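Local atomic coordinates of glycosyl hydrolase (Bacteroides ovatus, PDB entry 3QC2), a protein that belongs to the glycosyl hydrolases and probably adopts the five-bladed beta-propeller fold of the beta-fructosidase clan. Residues 153-156 with 157-160. Residues are numbered along the deposited sequence; the frame is centred on the assembly and turned at random.
Sequences SRNL and KDWT
Asn155 reaches forward with its amide to the chain that follows and takes two backbone N-H groups on one oxygen. Its CG sits between the backbone N and the carbonyl carbon (chi1 67°), which brings OD1 to the N-H groups of Lys157 and Asp158. Asp158 N donates to Asn155 OD1 at 2.9 Å, almost straight, in the carbonyl plane and on a lone pair. Lys157 N also donates to Asn155 OD1, at 2.8 Å, but from above that plane. The other end of the amide is used too. Asn155 ND2 donates to Asp158 OD2 at 3.1 Å. The acceptor lies close to the amide plane, yet the carboxylate is met from above its own plane, and the two planes are 54° apart.

These residues form the connection between strands 146-153 and 160-164, which are antiparallel neighbours in a four-stranded sheet, as in a blade of the five-bladed beta-propeller of this clan. Ser153 closes the turn from its start in an ST motif: its OG accepts from Leu156 N at 2.7 Å, and more weakly from Asn155 N. Leu156 has a positive phi of 64°, where the chain bends back.

Trp159 lies over the base of the turn. Ser153 CB stands above one face of its six-membered ring, 3.4 Å from the centroid, in a CH-pi contact. Leu156 runs beside the indole, with CD2 3.8 Å from CZ2 of Trp159. Trp159 NE1 makes a weak bond to Leu156 O. Beyond the turn, Phe105 meets the Trp159 ring edge-to-face, and Lys157 extends away to a salt bridge with Glu100.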
ATOM      1  N   SER A 153       3.786  13.118 -10.239  1.00 28.51           N
ATOM      2  CA  SER A 153       4.384  12.825 -11.527  1.00 29.33           C
ATOM      3  C   SER A 153       3.336  12.705 -12.604  1.00 29.87           C
ATOM      4  O   SER A 153       2.150  12.459 -12.318  1.00 29.72           O
ATOM      5  CB  SER A 153       5.137  11.511 -11.447  1.00 28.92           C
ATOM      6  OG  SER A 153       5.467  11.033 -12.736  1.00 30.06           O
ATOM      7  N   ARG A 154       3.765  12.884 -13.848  1.00 30.98           N
ATOM      8  CA  ARG A 154       2.878  12.703 -15.007  1.00 31.67           C
ATOM      9  C   ARG A 154       3.290  11.514 -15.885  1.00 31.53           C
ATOM     10  O   ARG A 154       2.487  11.054 -16.694  1.00 31.76           O
ATOM     11  CB  ARG A 154       2.750  13.999 -15.806  1.00 32.82           C
ATOM     12  CG  ARG A 154       1.965  15.035 -15.010  1.00 33.93           C
ATOM     13  CD  ARG A 154       1.644  16.296 -15.750  1.00 36.22           C
ATOM     14  NE  ARG A 154       0.859  17.170 -14.863  1.00 37.72           N
ATOM     15  CZ  ARG A 154      -0.478  17.124 -14.712  1.00 38.65           C
ATOM     16  NH1 ARG A 154      -1.237  16.250 -15.411  1.00 38.51           N
ATOM     17  NH2 ARG A 154      -1.068  17.961 -13.855  1.00 39.26           N
ATOM     18  N   ASN A 155       4.526  11.008 -15.700  1.00 31.35           N
ATOM     19  CA  ASN A 155       5.026   9.848 -16.463  1.00 31.47           C
ATOM     20  C   ASN A 155       5.502   8.682 -15.567  1.00 30.89           C
ATOM     21  O   ASN A 155       6.073   7.709 -16.069  1.00 30.89           O
ATOM     22  CB  ASN A 155       6.169  10.275 -17.400  1.00 32.25           C
ATOM     23  CG  ASN A 155       7.424  10.704 -16.646  1.00 32.58           C
ATOM     24  OD1 ASN A 155       7.493  10.602 -15.409  1.00 32.99           O
ATOM     25  ND2 ASN A 155       8.426  11.180 -17.383  1.00 32.68           N
ATOM     26  N   LEU A 156       5.282   8.804 -14.247  1.00 30.48           N
ATOM     27  CA  LEU A 156       5.676   7.772 -13.248  1.00 29.96           C
ATOM     28  C   LEU A 156       7.220   7.527 -13.131  1.00 30.58           C
ATOM     29  O   LEU A 156       7.645   6.558 -12.479  1.00 30.16           O
ATOM     30  CB  LEU A 156       4.927   6.445 -13.503  1.00 29.30           C
ATOM     31  CG  LEU A 156       3.389   6.514 -13.391  1.00 29.13           C
ATOM     32  CD1 LEU A 156       2.750   5.274 -13.966  1.00 28.95           C
ATOM     33  CD2 LEU A 156       2.924   6.735 -11.932  1.00 27.62           C
ATOM     34  N   LYS A 157       8.034   8.409 -13.748  1.00 31.61           N
ATOM     35  CA  LYS A 157       9.524   8.314 -13.677  1.00 32.38           C
ATOM     36  C   LYS A 157      10.163   9.585 -13.090  1.00 32.78           C
ATOM     37  O   LYS A 157      11.051   9.499 -12.232  1.00 32.93           O
ATOM     38  CB  LYS A 157      10.135   8.005 -15.056  1.00 33.23           C
ATOM     39  CG  LYS A 157       9.891   6.549 -15.541  1.00 33.78           C
ATOM     40  CD  LYS A 157      10.753   6.205 -16.790  1.00 35.73           C
ATOM     41  CE  LYS A 157      10.633   4.722 -17.160  1.00 36.24           C
ATOM     42  NZ  LYS A 157      11.434   4.340 -18.373  1.00 37.28           N
ATOM     43  N   ASP A 158       9.713  10.753 -13.560  1.00 33.09           N
ATOM     44  CA  ASP A 158      10.222  12.044 -13.082  1.00 33.51           C
ATOM     45  C   ASP A 158       9.300  12.565 -11.992  1.00 32.70           C
ATOM     46  O   ASP A 158       8.262  13.170 -12.280  1.00 32.70           O
ATOM     47  CB  ASP A 158      10.300  13.027 -14.240  1.00 34.52           C
ATOM     48  CG  ASP A 158      11.202  12.532 -15.358  1.00 36.06           C
ATOM     49  OD1 ASP A 158      12.235  11.872 -15.060  1.00 36.90           O
ATOM     50  OD2 ASP A 158      10.889  12.804 -16.534  1.00 38.50           O
ATOM     51  N   TRP A 159       9.690  12.336 -10.739  1.00 31.87           N
ATOM     52  CA  TRP A 159       8.869  12.716  -9.571  1.00 31.07           C
ATOM     53  C   TRP A 159       9.276  14.017  -8.920  1.00 31.51           C
ATOM     54  O   TRP A 159      10.460  14.368  -8.894  1.00 32.19           O
ATOM     55  CB  TRP A 159       8.929  11.608  -8.528  1.00 30.24           C
ATOM     56  CG  TRP A 159       8.329  10.365  -9.005  1.00 29.26           C
ATOM     57  CD1 TRP A 159       8.955   9.359  -9.664  1.00 29.20           C
ATOM     58  CD2 TRP A 159       6.953   9.985  -8.893  1.00 27.93           C
ATOM     59  NE1 TRP A 159       8.054   8.356  -9.961  1.00 28.85           N
ATOM     60  CE2 TRP A 159       6.818   8.720  -9.499  1.00 27.60           C
ATOM     61  CE3 TRP A 159       5.821  10.590  -8.331  1.00 27.40           C
ATOM     62  CZ2 TRP A 159       5.596   8.047  -9.565  1.00 26.79           C
ATOM     63  CZ3 TRP A 159       4.608   9.919  -8.393  1.00 27.12           C
ATOM     64  CH2 TRP A 159       4.507   8.659  -9.007  1.00 26.54           C
ATOM     65  N   THR A 160       8.276  14.734  -8.391  1.00 31.01           N
ATOM     66  CA  THR A 160       8.496  15.972  -7.665  1.00 31.38           C
ATOM     67  C   THR A 160       8.136  15.709  -6.207  1.00 30.70           C
ATOM     68  O   THR A 160       7.006  15.350  -5.908  1.00 29.97           O
ATOM     69  CB  THR A 160       7.622  17.106  -8.187  1.00 31.88           C
ATOM     70  OG1 THR A 160       7.845  17.275  -9.585  1.00 32.75           O
ATOM     71  CG2 THR A 160       7.950  18.417  -7.456  1.00 32.30           C
TER